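Local atomic coordinates of 2-oxoadipate dioxygenase/decarboxylase (Pseudomonas putida, PDB entry 6W1G), a protein that uses iron(II) and molecular oxygen to decarboxylate and hydroxylate 2-oxoadipate, giving D-2-hydroxyglutarate in the catabolism of D-lysine. Residues Phe359-Thr364 with Gly387-Glu392; Arg298-Thr303 with Phe391-Tyr396; Glu61-Asp66 with Ser120-Pro125; Gly92-Gly97 with Arg114-Gln119; Leu133-Ile138 with Leu146-Leu151. One frame throughout, in Å; residues are numbered along the deposited sequence.

Contact 1: Phe359-Thr364 with Gly387-Glu392; sequences FRYFAT and GHVHFE
Phe391 turns its ring edge toward the face of Phe359 in an offset edge-to-face pair, the planes 81° apart, while Tyr361 receives Val389 CG1 at its ring edge. These rings belong to a two-stranded antiparallel sheet, strands 359-363 and 389-393. On its other face Phe362 CZ sits 3.8 Å above the centre of the Arg360 guanidinium. The ring of His390, stacked with Trp58, donates from NE2 to Glu392 OE2 at 2.7 Å, the oxygen in the imidazole plane and the nitrogen above the carboxylate plane. Helix 440-458 packs on the Tyr361 and Val389 side. Two hydrogen-bonded pairs, Arg360 with Glu392 and Phe362 with His390, join the backbones. The strand ends at Ala363, and Thr364, the N-cap of helix 365-369, accepts from Gly367 N through OG1. An alanine here is likely to leave Gly367 N and the Gly387 carbonyl without their hydroxyl partner. Set between the backbone N and carbonyl carbon (chi1 69°), Thr364 OG1 donates to Gly387 O over 2.7 Å, on a lone pair.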
# COMPACT_ATOMS: atom_id res chain seq x y z
N PHE A 359 -2.49 -11.68 14.43
CA PHE A 359 -1.26 -12.45 14.61
C PHE A 359 -1.23 -13.65 13.70
O PHE A 359 -2.25 -14.17 13.29
CB PHE A 359 -1.12 -12.89 16.08
CG PHE A 359 -0.83 -11.74 17.00
CD1 PHE A 359 -1.84 -10.92 17.51
CD2 PHE A 359 0.50 -11.39 17.25
CE1 PHE A 359 -1.50 -9.78 18.25
CE2 PHE A 359 0.81 -10.27 18.01
CZ PHE A 359 -0.16 -9.47 18.48
N ARG A 360 -0.03 -14.13 13.44
CA ARG A 360 0.16 -15.50 12.93
C ARG A 360 0.94 -16.31 13.95
O ARG A 360 1.83 -15.81 14.63
CB ARG A 360 0.91 -15.48 11.58
CG ARG A 360 0.12 -14.81 10.49
CD ARG A 360 0.96 -14.71 9.17
NE ARG A 360 1.06 -16.00 8.54
CZ ARG A 360 2.07 -16.40 7.80
NH1 ARG A 360 3.08 -15.60 7.54
NH2 ARG A 360 2.06 -17.63 7.30
N TYR A 361 0.56 -17.56 14.02
CA TYR A 361 1.06 -18.53 14.97
C TYR A 361 1.81 -19.62 14.22
O TYR A 361 1.35 -20.06 13.17
CB TYR A 361 -0.12 -19.15 15.73
CG TYR A 361 -0.84 -18.12 16.58
CD1 TYR A 361 -1.83 -17.29 16.04
CD2 TYR A 361 -0.51 -17.93 17.90
CE1 TYR A 361 -2.50 -16.36 16.79
CE2 TYR A 361 -1.15 -16.98 18.68
CZ TYR A 361 -2.13 -16.18 18.12
OH TYR A 361 -2.74 -15.28 18.90
N PHE A 362 2.92 -20.09 14.79
CA PHE A 362 3.80 -21.05 14.15
C PHE A 362 4.24 -22.14 15.12
O PHE A 362 4.60 -21.86 16.26
CB PHE A 362 5.05 -20.34 13.61
CG PHE A 362 4.71 -19.21 12.68
CD1 PHE A 362 4.36 -19.43 11.36
CD2 PHE A 362 4.68 -17.90 13.14
CE1 PHE A 362 4.02 -18.39 10.52
CE2 PHE A 362 4.33 -16.86 12.29
CZ PHE A 362 4.01 -17.10 10.99
N ALA A 363 4.28 -23.38 14.63
CA ALA A 363 4.90 -24.45 15.39
C ALA A 363 6.40 -24.23 15.47
O ALA A 363 7.05 -23.99 14.45
CB ALA A 363 4.61 -25.76 14.68
N THR A 364 6.96 -24.37 16.65
CA THR A 364 8.39 -24.25 16.83
C THR A 364 9.08 -25.60 16.67
O THR A 364 8.46 -26.66 16.65
CB THR A 364 8.73 -23.69 18.20
OG1 THR A 364 8.38 -24.68 19.14
CG2 THR A 364 7.99 -22.40 18.50
N GLY A 387 6.89 -22.83 24.87
CA GLY A 387 7.79 -22.73 23.73
C GLY A 387 7.45 -23.63 22.56
O GLY A 387 8.32 -23.82 21.70
N HIS A 388 6.23 -24.18 22.51
CA HIS A 388 5.82 -25.03 21.39
C HIS A 388 5.24 -24.25 20.22
O HIS A 388 5.18 -24.78 19.11
CB HIS A 388 4.80 -26.05 21.86
CG HIS A 388 5.35 -27.05 22.79
ND1 HIS A 388 4.91 -28.34 22.81
CD2 HIS A 388 6.31 -26.97 23.73
CE1 HIS A 388 5.51 -29.00 23.77
NE2 HIS A 388 6.35 -28.20 24.36
N VAL A 389 4.72 -23.05 20.48
CA VAL A 389 4.09 -22.17 19.50
C VAL A 389 4.72 -20.80 19.66
O VAL A 389 4.89 -20.33 20.78
CB VAL A 389 2.58 -22.09 19.76
CG1 VAL A 389 1.89 -21.03 18.86
CG2 VAL A 389 1.95 -23.44 19.49
N HIS A 390 5.05 -20.17 18.54
CA HIS A 390 5.56 -18.81 18.52
C HIS A 390 4.60 -17.94 17.71
O HIS A 390 4.05 -18.40 16.73
CB HIS A 390 6.93 -18.82 17.80
CG HIS A 390 7.60 -17.50 17.77
ND1 HIS A 390 8.35 -17.04 18.82
CD2 HIS A 390 7.56 -16.52 16.86
CE1 HIS A 390 8.80 -15.82 18.52
NE2 HIS A 390 8.30 -15.47 17.35
N PHE A 391 4.39 -16.70 18.14
CA PHE A 391 3.54 -15.78 17.42
C PHE A 391 4.27 -14.50 17.03
O PHE A 391 5.18 -14.04 17.73
CB PHE A 391 2.24 -15.48 18.18
CG PHE A 391 2.42 -14.75 19.49
CD1 PHE A 391 2.39 -13.37 19.57
CD2 PHE A 391 2.58 -15.43 20.66
CE1 PHE A 391 2.51 -12.74 20.81
CE2 PHE A 391 2.74 -14.78 21.87
CZ PHE A 391 2.70 -13.43 21.93
N GLU A 392 3.85 -13.94 15.91
CA GLU A 392 4.30 -12.62 15.47
C GLU A 392 3.10 -11.88 14.92
O GLU A 392 2.15 -12.51 14.44
CB GLU A 392 5.37 -12.68 14.38
CG GLU A 392 6.73 -13.29 14.79
CD GLU A 392 7.54 -12.47 15.80
OE1 GLU A 392 7.22 -11.29 16.06
OE2 GLU A 392 8.55 -13.05 16.29

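Contact 2: Arg298-Thr303 with Phe391-Tyr396; sequences RGAALT and FEALVY
Tyr396 N donates to Gly299 O at 2.8 Å, and Ala301 N answers with a bond of the same length to Leu394 O. The two bonds flank Ala300 and Val395, whose backbones form a single beta bridge. The bridge ties the loop after strand 288-298 to the chain leaving strand 389-393. Both bonds are nearly straight, the Ala301 one at 179°, and each pairs one backbone amide with one carbonyl. The Tyr396 carbonyl has a different donor: Arg298, its chain extended from CG to NE (chi2 179°), brings NH1 to Tyr396 O at 2.9 Å. The oxygen lies near the guanidinium plane, but the nitrogen stands well above the carbonyl plane. NH1 also reaches Asp398 O and NE forms a salt bridge with Glu296 OE2, while Phe399 adds a cation-pi contact; these partners probably fix the rotation of the buried guanidinium. The Arg298 side chain comes within about 4 Å of that of the iron ligand His70, consistent with a second-shell place beside the metal site. Tyr396 OH bonds to Phe399 O, and Tyr396 CD1 rests 4.1 Å from Ala301 CB. Beside the bridge, Ala300 CB meets Ala393 CB at 3.5 Å.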
# COMPACT_ATOMS: atom_id res chain seq x y z
N ARG A 298 6.11 -0.79 7.49
CA ARG A 298 4.85 -1.49 7.71
C ARG A 298 4.92 -2.32 8.98
O ARG A 298 5.84 -3.11 9.13
CB ARG A 298 4.45 -2.37 6.51
CG ARG A 298 4.02 -1.53 5.35
CD ARG A 298 3.63 -2.37 4.12
NE ARG A 298 3.02 -1.49 3.13
CZ ARG A 298 1.75 -1.12 3.15
NH1 ARG A 298 0.88 -1.68 4.00
NH2 ARG A 298 1.33 -0.17 2.32
N GLY A 299 3.93 -2.13 9.84
CA GLY A 299 3.79 -2.83 11.09
C GLY A 299 2.56 -3.72 11.14
O GLY A 299 2.16 -4.25 10.11
N ALA A 300 2.01 -3.91 12.33
CA ALA A 300 0.95 -4.88 12.56
C ALA A 300 -0.39 -4.40 12.04
O ALA A 300 -0.83 -3.26 12.29
CB ALA A 300 0.83 -5.13 14.04
N ALA A 301 -1.13 -5.32 11.43
CA ALA A 301 -2.53 -5.10 11.13
C ALA A 301 -3.32 -5.06 12.43
O ALA A 301 -3.12 -5.88 13.33
CB ALA A 301 -3.00 -6.24 10.25
N LEU A 302 -4.25 -4.11 12.52
CA LEU A 302 -5.09 -3.91 13.70
C LEU A 302 -6.48 -4.48 13.50
O LEU A 302 -7.05 -4.43 12.41
CB LEU A 302 -5.20 -2.44 14.05
CG LEU A 302 -3.90 -1.74 14.38
CD1 LEU A 302 -4.12 -0.32 14.81
CD2 LEU A 302 -3.14 -2.56 15.45
N THR A 303 -7.03 -5.02 14.58
CA THR A 303 -8.41 -5.45 14.63
C THR A 303 -9.32 -4.20 14.66
O THR A 303 -8.85 -3.09 14.87
CB THR A 303 -8.64 -6.26 15.92
OG1 THR A 303 -8.39 -5.38 16.98
CG2 THR A 303 -7.70 -7.46 15.95
N PHE A 391 4.39 -16.70 18.14
CA PHE A 391 3.54 -15.78 17.42
C PHE A 391 4.27 -14.50 17.03
O PHE A 391 5.18 -14.04 17.73
CB PHE A 391 2.24 -15.48 18.18
CG PHE A 391 2.42 -14.75 19.49
CD1 PHE A 391 2.39 -13.37 19.57
CD2 PHE A 391 2.58 -15.43 20.66
CE1 PHE A 391 2.51 -12.74 20.81
CE2 PHE A 391 2.74 -14.78 21.87
CZ PHE A 391 2.70 -13.43 21.93
N GLU A 392 3.85 -13.94 15.91
CA GLU A 392 4.30 -12.62 15.47
C GLU A 392 3.10 -11.88 14.92
O GLU A 392 2.15 -12.51 14.44
CB GLU A 392 5.37 -12.68 14.38
CG GLU A 392 6.73 -13.29 14.79
CD GLU A 392 7.54 -12.47 15.80
OE1 GLU A 392 7.22 -11.29 16.06
OE2 GLU A 392 8.55 -13.05 16.29
N ALA A 393 3.15 -10.56 14.95
CA ALA A 393 2.06 -9.81 14.35
C ALA A 393 1.98 -10.06 12.85
O ALA A 393 2.98 -10.27 12.17
CB ALA A 393 2.23 -8.32 14.61
N LEU A 394 0.75 -10.03 12.36
CA LEU A 394 0.46 -10.09 10.93
C LEU A 394 0.69 -8.73 10.31
O LEU A 394 0.08 -7.76 10.75
CB LEU A 394 -1.00 -10.50 10.76
CG LEU A 394 -1.48 -10.61 9.32
CD1 LEU A 394 -0.75 -11.63 8.54
CD2 LEU A 394 -3.00 -10.86 9.32
N VAL A 395 1.53 -8.66 9.28
CA VAL A 395 1.88 -7.37 8.68
C VAL A 395 0.69 -6.75 7.98
O VAL A 395 -0.07 -7.40 7.27
CB VAL A 395 3.11 -7.52 7.78
CG1 VAL A 395 2.88 -8.52 6.60
CG2 VAL A 395 3.60 -6.16 7.25
N TYR A 396 0.60 -5.43 8.14
CA TYR A 396 -0.44 -4.63 7.50
C TYR A 396 -0.12 -4.44 6.04
O TYR A 396 0.99 -4.01 5.69
CB TYR A 396 -0.46 -3.29 8.23
CG TYR A 396 -1.62 -2.39 7.83
CD1 TYR A 396 -2.93 -2.83 8.01
CD2 TYR A 396 -1.42 -1.12 7.33
CE1 TYR A 396 -4.02 -2.02 7.70
CE2 TYR A 396 -2.49 -0.29 7.04
CZ TYR A 396 -3.80 -0.77 7.21
OH TYR A 396 -4.93 -0.02 6.95

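Contact 3: Glu61-Asp66 with Ser120-Pro125; sequences EIERLD and SLHVSP
Arg64, with chi1 at 85°, sets CG between its backbone N and carbonyl carbon, and its extended chain then runs across Pro125; His122, with CG opposite its backbone N (chi1 179°), swings its ring to Glu63. The contact packs the short helical turn around 61-64 against the C-terminal end of helix 118-123 and Pro125 just beyond it. Pro125 CB lies over one face of the Arg64 guanidinium, 3.6 Å from CZ, while Leu121 CB approaches NH1 at 3.8 Å. The charged nitrogens find other partners: NE forms a salt bridge with Glu68 and NH1 one with Glu397, so the buried charge is probably largely compensated, although Arg127 is also near NH2. On the exposed flank, His122 NE2 donates a weak, bent bond to Glu63 OE1 at 2.8 Å, the oxygen near the ring plane and the carboxylate turned 51° from it. Arg64 CB rests 3.5 Å from His122 O. His122 O accepts from a water 2.7 Å away, which donates weakly to Glu63 O.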
# COMPACT_ATOMS: atom_id res chain seq x y z
N GLU A 61 8.41 -12.95 5.72
CA GLU A 61 8.57 -11.65 5.10
C GLU A 61 10.01 -11.36 4.72
O GLU A 61 10.25 -10.52 3.83
CB GLU A 61 8.10 -10.56 6.06
CG GLU A 61 6.61 -10.51 6.27
CD GLU A 61 6.31 -9.56 7.41
OE1 GLU A 61 6.33 -8.33 7.18
OE2 GLU A 61 6.10 -10.08 8.54
N ILE A 62 10.99 -12.03 5.35
CA ILE A 62 12.39 -11.82 4.96
C ILE A 62 12.57 -12.06 3.47
O ILE A 62 13.38 -11.40 2.82
CB ILE A 62 13.31 -12.69 5.84
CG1 ILE A 62 14.77 -12.24 5.74
CG2 ILE A 62 13.11 -14.17 5.52
CD1 ILE A 62 15.62 -12.78 6.89
N GLU A 63 11.84 -12.99 2.89
CA GLU A 63 12.01 -13.29 1.47
C GLU A 63 11.32 -12.31 0.54
O GLU A 63 11.70 -12.22 -0.62
CB GLU A 63 11.52 -14.72 1.21
CG GLU A 63 12.28 -15.75 2.07
CD GLU A 63 11.89 -17.19 1.84
OE1 GLU A 63 10.85 -17.45 1.20
OE2 GLU A 63 12.63 -18.08 2.32
N ARG A 64 10.33 -11.57 1.01
CA ARG A 64 9.58 -10.63 0.17
C ARG A 64 10.07 -9.19 0.33
O ARG A 64 9.74 -8.33 -0.48
CB ARG A 64 8.07 -10.72 0.44
CG ARG A 64 7.61 -9.88 1.59
CD ARG A 64 6.14 -10.12 2.02
NE ARG A 64 5.59 -8.93 2.60
CZ ARG A 64 4.32 -8.73 2.93
NH1 ARG A 64 3.47 -9.72 2.95
NH2 ARG A 64 3.91 -7.51 3.23
N LEU A 65 10.82 -8.92 1.40
CA LEU A 65 11.08 -7.54 1.81
C LEU A 65 11.82 -6.73 0.75
O LEU A 65 11.51 -5.57 0.52
CB LEU A 65 11.91 -7.59 3.09
CG LEU A 65 12.42 -6.24 3.60
CD1 LEU A 65 11.30 -5.30 3.95
CD2 LEU A 65 13.35 -6.49 4.78
N ASP A 66 12.86 -7.31 0.15
CA ASP A 66 13.74 -6.51 -0.69
C ASP A 66 13.02 -5.93 -1.89
O ASP A 66 13.37 -4.83 -2.34
CB ASP A 66 14.92 -7.33 -1.18
CG ASP A 66 15.84 -6.51 -2.06
OD1 ASP A 66 16.35 -5.49 -1.56
OD2 ASP A 66 16.00 -6.86 -3.24
N SER A 120 0.23 -15.89 -1.28
CA SER A 120 0.33 -15.04 -2.46
C SER A 120 1.17 -13.80 -2.16
O SER A 120 2.04 -13.41 -2.96
CB SER A 120 -1.04 -14.59 -2.92
OG SER A 120 -1.95 -15.64 -3.02
N LEU A 121 0.90 -13.16 -1.01
CA LEU A 121 1.62 -11.97 -0.58
C LEU A 121 3.10 -12.28 -0.43
O LEU A 121 3.94 -11.42 -0.66
CB LEU A 121 1.00 -11.46 0.70
CG LEU A 121 -0.39 -10.90 0.54
CD1 LEU A 121 -1.19 -10.84 1.83
CD2 LEU A 121 -0.31 -9.51 -0.07
N HIS A 122 3.41 -13.50 -0.01
CA HIS A 122 4.79 -13.90 0.13
C HIS A 122 5.52 -13.87 -1.18
O HIS A 122 6.68 -13.47 -1.26
CB HIS A 122 4.81 -15.28 0.75
CG HIS A 122 6.16 -15.85 0.95
ND1 HIS A 122 6.96 -15.49 2.02
CD2 HIS A 122 6.89 -16.69 0.19
CE1 HIS A 122 8.09 -16.15 1.94
NE2 HIS A 122 8.11 -16.85 0.83
N VAL A 123 4.87 -14.37 -2.24
CA VAL A 123 5.47 -14.34 -3.57
C VAL A 123 5.61 -12.89 -4.07
O VAL A 123 6.66 -12.52 -4.62
CB VAL A 123 4.67 -15.19 -4.56
CG1 VAL A 123 5.25 -15.06 -5.99
CG2 VAL A 123 4.65 -16.63 -4.09
N SER A 124 4.61 -12.07 -3.85
CA SER A 124 4.72 -10.64 -4.13
C SER A 124 3.67 -9.87 -3.37
O SER A 124 2.46 -10.09 -3.61
CB SER A 124 4.56 -10.31 -5.61
OG SER A 124 4.58 -8.88 -5.77
N PRO A 125 4.06 -8.91 -2.53
CA PRO A 125 3.08 -8.10 -1.81
C PRO A 125 2.78 -6.78 -2.51
O PRO A 125 2.24 -5.85 -1.90
CB PRO A 125 3.77 -7.83 -0.48
CG PRO A 125 5.19 -7.67 -0.90
CD PRO A 125 5.42 -8.72 -1.98
O HOH W 1 9.16 -13.46 -2.32

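Contact 4: Gly92-Gly97 with Arg114-Gln119; sequences GMQPVG and RAVHEQ
Val96 crosses Arg114 at a slant, its CG2 standing 4.0 Å above the guanidinium plane toward the rim and touching Arg114 CG at 3.8 Å. They lie at the edge of the five-stranded mixed sheet, consistent with the family's glyoxalase clan, where strands 94-100 and 108-114 run antiparallel and Gln94 with Arg114 is a hydrogen-bonded pair. Arg114 carries CG between its own N and carbonyl carbon (chi1 62°), and from there the extended chain crosses the valine. NH1 turns back to bond Ala115 O at 2.9 Å, and NE forms a salt bridge with Asp398. A leucine in its place would probably keep some packing on Val96 but leave Asp398 without its charged mate and the Ala115 carbonyl without this donor. Val116 continues the apolar patch, CG1 lying 4.0 Å from Val96 CG2. Gln94 meets Val116 at about a right angle, its amide nitrogen end resting on the methyls. In the backbone, Gln94 N donates to Arg114 O at 2.9 Å.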
# COMPACT_ATOMS: atom_id res chain seq x y z
N GLY A 92 -3.62 -11.33 -10.04
CA GLY A 92 -4.03 -11.79 -8.75
C GLY A 92 -4.30 -10.69 -7.74
O GLY A 92 -4.26 -10.95 -6.53
N MET A 93 -4.56 -9.47 -8.22
CA MET A 93 -4.75 -8.33 -7.33
C MET A 93 -6.22 -7.98 -7.32
O MET A 93 -6.79 -7.77 -8.40
CB MET A 93 -3.92 -7.15 -7.85
CG MET A 93 -2.44 -7.45 -7.78
SD MET A 93 -1.39 -6.35 -8.79
CE MET A 93 -1.50 -4.91 -7.76
N GLN A 94 -6.82 -7.90 -6.20
CA GLN A 94 -8.22 -7.60 -5.97
C GLN A 94 -8.36 -6.27 -5.25
O GLN A 94 -7.47 -5.89 -4.50
CB GLN A 94 -8.88 -8.69 -5.14
CG GLN A 94 -8.75 -10.03 -5.76
CD GLN A 94 -9.34 -11.10 -4.87
OE1 GLN A 94 -10.48 -10.98 -4.40
NE2 GLN A 94 -8.56 -12.15 -4.60
N PRO A 95 -9.49 -5.58 -5.40
CA PRO A 95 -9.67 -4.29 -4.69
C PRO A 95 -9.98 -4.50 -3.22
O PRO A 95 -10.94 -5.21 -2.89
CB PRO A 95 -10.86 -3.66 -5.42
CG PRO A 95 -11.61 -4.86 -5.97
CD PRO A 95 -10.62 -5.89 -6.32
N VAL A 96 -9.18 -3.91 -2.36
CA VAL A 96 -9.32 -4.06 -0.92
C VAL A 96 -9.41 -2.67 -0.31
O VAL A 96 -8.56 -1.81 -0.56
CB VAL A 96 -8.13 -4.83 -0.31
CG1 VAL A 96 -8.32 -4.96 1.19
CG2 VAL A 96 -7.97 -6.17 -0.98
N GLY A 97 -10.43 -2.46 0.53
CA GLY A 97 -10.58 -1.23 1.25
C GLY A 97 -11.18 -0.10 0.45
O GLY A 97 -11.30 -0.15 -0.77
N ARG A 114 -4.49 -5.55 -4.47
CA ARG A 114 -3.45 -6.36 -3.87
C ARG A 114 -3.91 -7.81 -3.83
O ARG A 114 -5.10 -8.10 -3.93
CB ARG A 114 -3.05 -5.89 -2.46
CG ARG A 114 -4.18 -5.95 -1.44
CD ARG A 114 -3.61 -5.68 -0.07
NE ARG A 114 -4.53 -5.77 1.05
CZ ARG A 114 -4.72 -6.87 1.79
NH1 ARG A 114 -4.22 -8.03 1.44
NH2 ARG A 114 -5.39 -6.77 2.93
N ALA A 115 -2.96 -8.73 -3.65
CA ALA A 115 -3.29 -10.10 -3.31
C ALA A 115 -3.79 -10.13 -1.87
O ALA A 115 -3.59 -9.22 -1.08
CB ALA A 115 -2.08 -10.97 -3.49
N VAL A 116 -4.46 -11.22 -1.53
CA VAL A 116 -5.19 -11.29 -0.27
C VAL A 116 -4.74 -12.38 0.70
O VAL A 116 -5.03 -12.30 1.90
CB VAL A 116 -6.71 -11.35 -0.50
CG1 VAL A 116 -7.18 -10.12 -1.31
CG2 VAL A 116 -7.11 -12.68 -1.10
N HIS A 117 -4.04 -13.38 0.24
CA HIS A 117 -3.69 -14.55 1.03
C HIS A 117 -2.20 -14.45 1.33
O HIS A 117 -1.42 -14.08 0.43
CB HIS A 117 -4.00 -15.79 0.22
CG HIS A 117 -3.80 -17.07 0.90
ND1 HIS A 117 -2.55 -17.59 1.19
CD2 HIS A 117 -4.69 -18.03 1.26
CE1 HIS A 117 -2.68 -18.80 1.68
NE2 HIS A 117 -3.97 -19.10 1.73
N GLU A 118 -1.81 -14.81 2.54
CA GLU A 118 -0.40 -14.71 2.94
C GLU A 118 0.56 -15.42 2.02
O GLU A 118 1.69 -14.95 1.86
CB GLU A 118 -0.21 -15.21 4.37
CG GLU A 118 -0.67 -16.65 4.64
CD GLU A 118 -2.16 -16.83 4.89
OE1 GLU A 118 -2.93 -15.87 4.85
OE2 GLU A 118 -2.60 -17.99 5.08
N GLN A 119 0.19 -16.55 1.43
CA GLN A 119 1.13 -17.23 0.55
C GLN A 119 1.31 -16.45 -0.75
O GLN A 119 2.40 -16.38 -1.30
CB GLN A 119 0.69 -18.65 0.25
CG GLN A 119 1.67 -19.41 -0.69
CD GLN A 119 3.16 -19.31 -0.30
OE1 GLN A 119 3.51 -19.40 0.88
NE2 GLN A 119 4.04 -19.13 -1.31

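Contact 5: Leu133-Ile138 with Leu146-Leu151; sequences LRLELI and LAQSIL
Leu135 reaches across to the helix at Ala147, Gln148 and Leu151. Its CB already heads toward the helix, and CG, lying opposite the carbonyl carbon with chi1 at -66°, continues that course before the chain forks. One branch, CD2, lands on Ala147 CB at 4.0 Å. The other, CD1, extends opposite CA (chi2 -175°) and touches Leu151 CD1 at 4.3 Å. CD1 also lies by Gln148 CG, modelled doubtfully close. Ala147 and Leu151 stand four residues apart, one helical turn, with Leu151 N bonded to Ala147 O at 3.0 Å, so both are presented to the same leucine. Leu135 itself opens a type I beta turn that leads from strand 127-133 of the mixed sheet toward helix 141-153, closed by Ile138 N to Leu135 O at 3.1 Å. No hydrogen bond joins the two segments; Arg144 of the helix gives Leu135 O a weak one. Helix 211-217 touches both sides, through Leu212 and Val216 on Leu133 and Val217 on Ala147. Leu133, the last residue of the strand, lies with its side chain about 6 Å from that of Arg74, which binds 2-oxoadipate, and sends CD2 to Leu151 CD1 at 4.4 Å.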
# COMPACT_ATOMS: atom_id res chain seq x y z
N LEU A 133 -10.87 10.16 -9.64
CA LEU A 133 -11.24 11.56 -9.56
C LEU A 133 -12.76 11.70 -9.60
O LEU A 133 -13.43 11.03 -10.38
CB LEU A 133 -10.63 12.28 -10.76
CG LEU A 133 -10.77 13.80 -10.83
CD1 LEU A 133 -9.88 14.46 -9.81
CD2 LEU A 133 -10.42 14.27 -12.26
N ARG A 134 -13.29 12.59 -8.75
CA ARG A 134 -14.72 12.89 -8.72
C ARG A 134 -14.91 14.26 -9.36
O ARG A 134 -14.36 15.26 -8.88
CB ARG A 134 -15.26 12.87 -7.30
CG ARG A 134 -14.98 11.54 -6.59
CD ARG A 134 -15.93 11.31 -5.42
NE ARG A 134 -17.30 11.06 -5.87
CZ ARG A 134 -18.33 10.91 -5.05
NH1 ARG A 134 -18.13 10.99 -3.75
NH2 ARG A 134 -19.56 10.68 -5.52
N LEU A 135 -15.66 14.30 -10.44
CA LEU A 135 -15.88 15.57 -11.12
C LEU A 135 -17.07 16.37 -10.59
O LEU A 135 -17.15 17.57 -10.88
CB LEU A 135 -16.05 15.36 -12.62
CG LEU A 135 -14.80 14.85 -13.32
CD1 LEU A 135 -15.08 14.81 -14.82
CD2 LEU A 135 -13.57 15.70 -13.03
N GLU A 136 -17.99 15.74 -9.85
CA GLU A 136 -19.16 16.47 -9.40
C GLU A 136 -18.77 17.60 -8.46
O GLU A 136 -19.39 18.67 -8.46
CB GLU A 136 -20.13 15.55 -8.67
CG GLU A 136 -20.64 14.39 -9.48
CD GLU A 136 -19.70 13.20 -9.41
OE1 GLU A 136 -18.67 13.28 -8.72
OE2 GLU A 136 -20.02 12.18 -10.05
N LEU A 137 -17.75 17.38 -7.64
CA LEU A 137 -17.30 18.35 -6.65
C LEU A 137 -16.69 19.59 -7.28
O LEU A 137 -16.31 20.50 -6.54
CB LEU A 137 -16.32 17.67 -5.68
CG LEU A 137 -16.90 16.45 -4.97
CD1 LEU A 137 -15.80 15.51 -4.49
CD2 LEU A 137 -17.80 16.85 -3.79
N ILE A 138 -16.59 19.64 -8.60
CA ILE A 138 -16.19 20.86 -9.30
C ILE A 138 -17.43 21.73 -9.46
O ILE A 138 -18.41 21.33 -10.10
CB ILE A 138 -15.57 20.54 -10.67
CG1 ILE A 138 -14.39 19.58 -10.49
CG2 ILE A 138 -15.13 21.81 -11.37
CD1 ILE A 138 -13.71 19.21 -11.79
N LEU A 146 -15.11 20.67 -19.43
CA LEU A 146 -13.83 20.49 -20.09
C LEU A 146 -13.18 19.19 -19.64
O LEU A 146 -12.79 18.35 -20.45
CB LEU A 146 -12.91 21.69 -19.82
CG LEU A 146 -11.46 21.56 -20.27
CD1 LEU A 146 -11.38 21.34 -21.78
CD2 LEU A 146 -10.65 22.79 -19.85
N ALA A 147 -13.09 18.99 -18.32
CA ALA A 147 -12.49 17.77 -17.79
C ALA A 147 -13.20 16.53 -18.31
O ALA A 147 -12.56 15.55 -18.71
CB ALA A 147 -12.53 17.80 -16.27
N GLN A 148 -14.54 16.54 -18.27
CA GLN A 148 -15.28 15.38 -18.74
C GLN A 148 -14.98 15.10 -20.21
O GLN A 148 -14.78 13.94 -20.60
CB GLN A 148 -16.78 15.57 -18.54
CG GLN A 148 -17.21 15.31 -17.12
CD GLN A 148 -18.72 15.34 -16.97
OE1 GLN A 148 -19.38 14.30 -17.03
NE2 GLN A 148 -19.27 16.53 -16.78
N SER A 149 -14.93 16.15 -21.04
CA SER A 149 -14.71 15.89 -22.46
C SER A 149 -13.31 15.35 -22.71
O SER A 149 -13.15 14.39 -23.49
CB SER A 149 -15.00 17.12 -23.32
OG SER A 149 -14.41 18.29 -22.77
N ILE A 150 -12.29 15.90 -22.04
CA ILE A 150 -10.93 15.42 -22.26
C ILE A 150 -10.82 13.97 -21.83
O ILE A 150 -10.25 13.12 -22.54
CB ILE A 150 -9.92 16.31 -21.52
CG1 ILE A 150 -9.88 17.68 -22.20
CG2 ILE A 150 -8.57 15.66 -21.50
CD1 ILE A 150 -9.36 18.78 -21.31
N LEU A 151 -11.36 13.65 -20.65
CA LEU A 151 -11.25 12.30 -20.12
C LEU A 151 -12.06 11.32 -20.94
O LEU A 151 -11.67 10.16 -21.10
CB LEU A 151 -11.72 12.28 -18.66
CG LEU A 151 -10.80 12.98 -17.67
CD1 LEU A 151 -11.48 13.02 -16.33
CD2 LEU A 151 -9.48 12.24 -17.60

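From the N terminus, contact 3 opens first, at 61-66, and closes at 120-125; contact 4 opens and closes within that loop, pairing the edge strand 94-100 with the chain that enters helix 118-123. The two touch where Leu121 packs on Ala115. Contact 5 follows as a short local loop, about 38 Å from contact 3 between centres, at the far end of strand 127-133. Contact 2 then spans 88 residues from 298-303, and contact 1 opens inside it at 359-364. Both end on strand 389-393 and its continuation, sharing Phe391 and Glu392. No loops cross outright. Val395 of contact 2 touches Glu61 and Arg64, linking the two-stranded sheet's exit to contact 3.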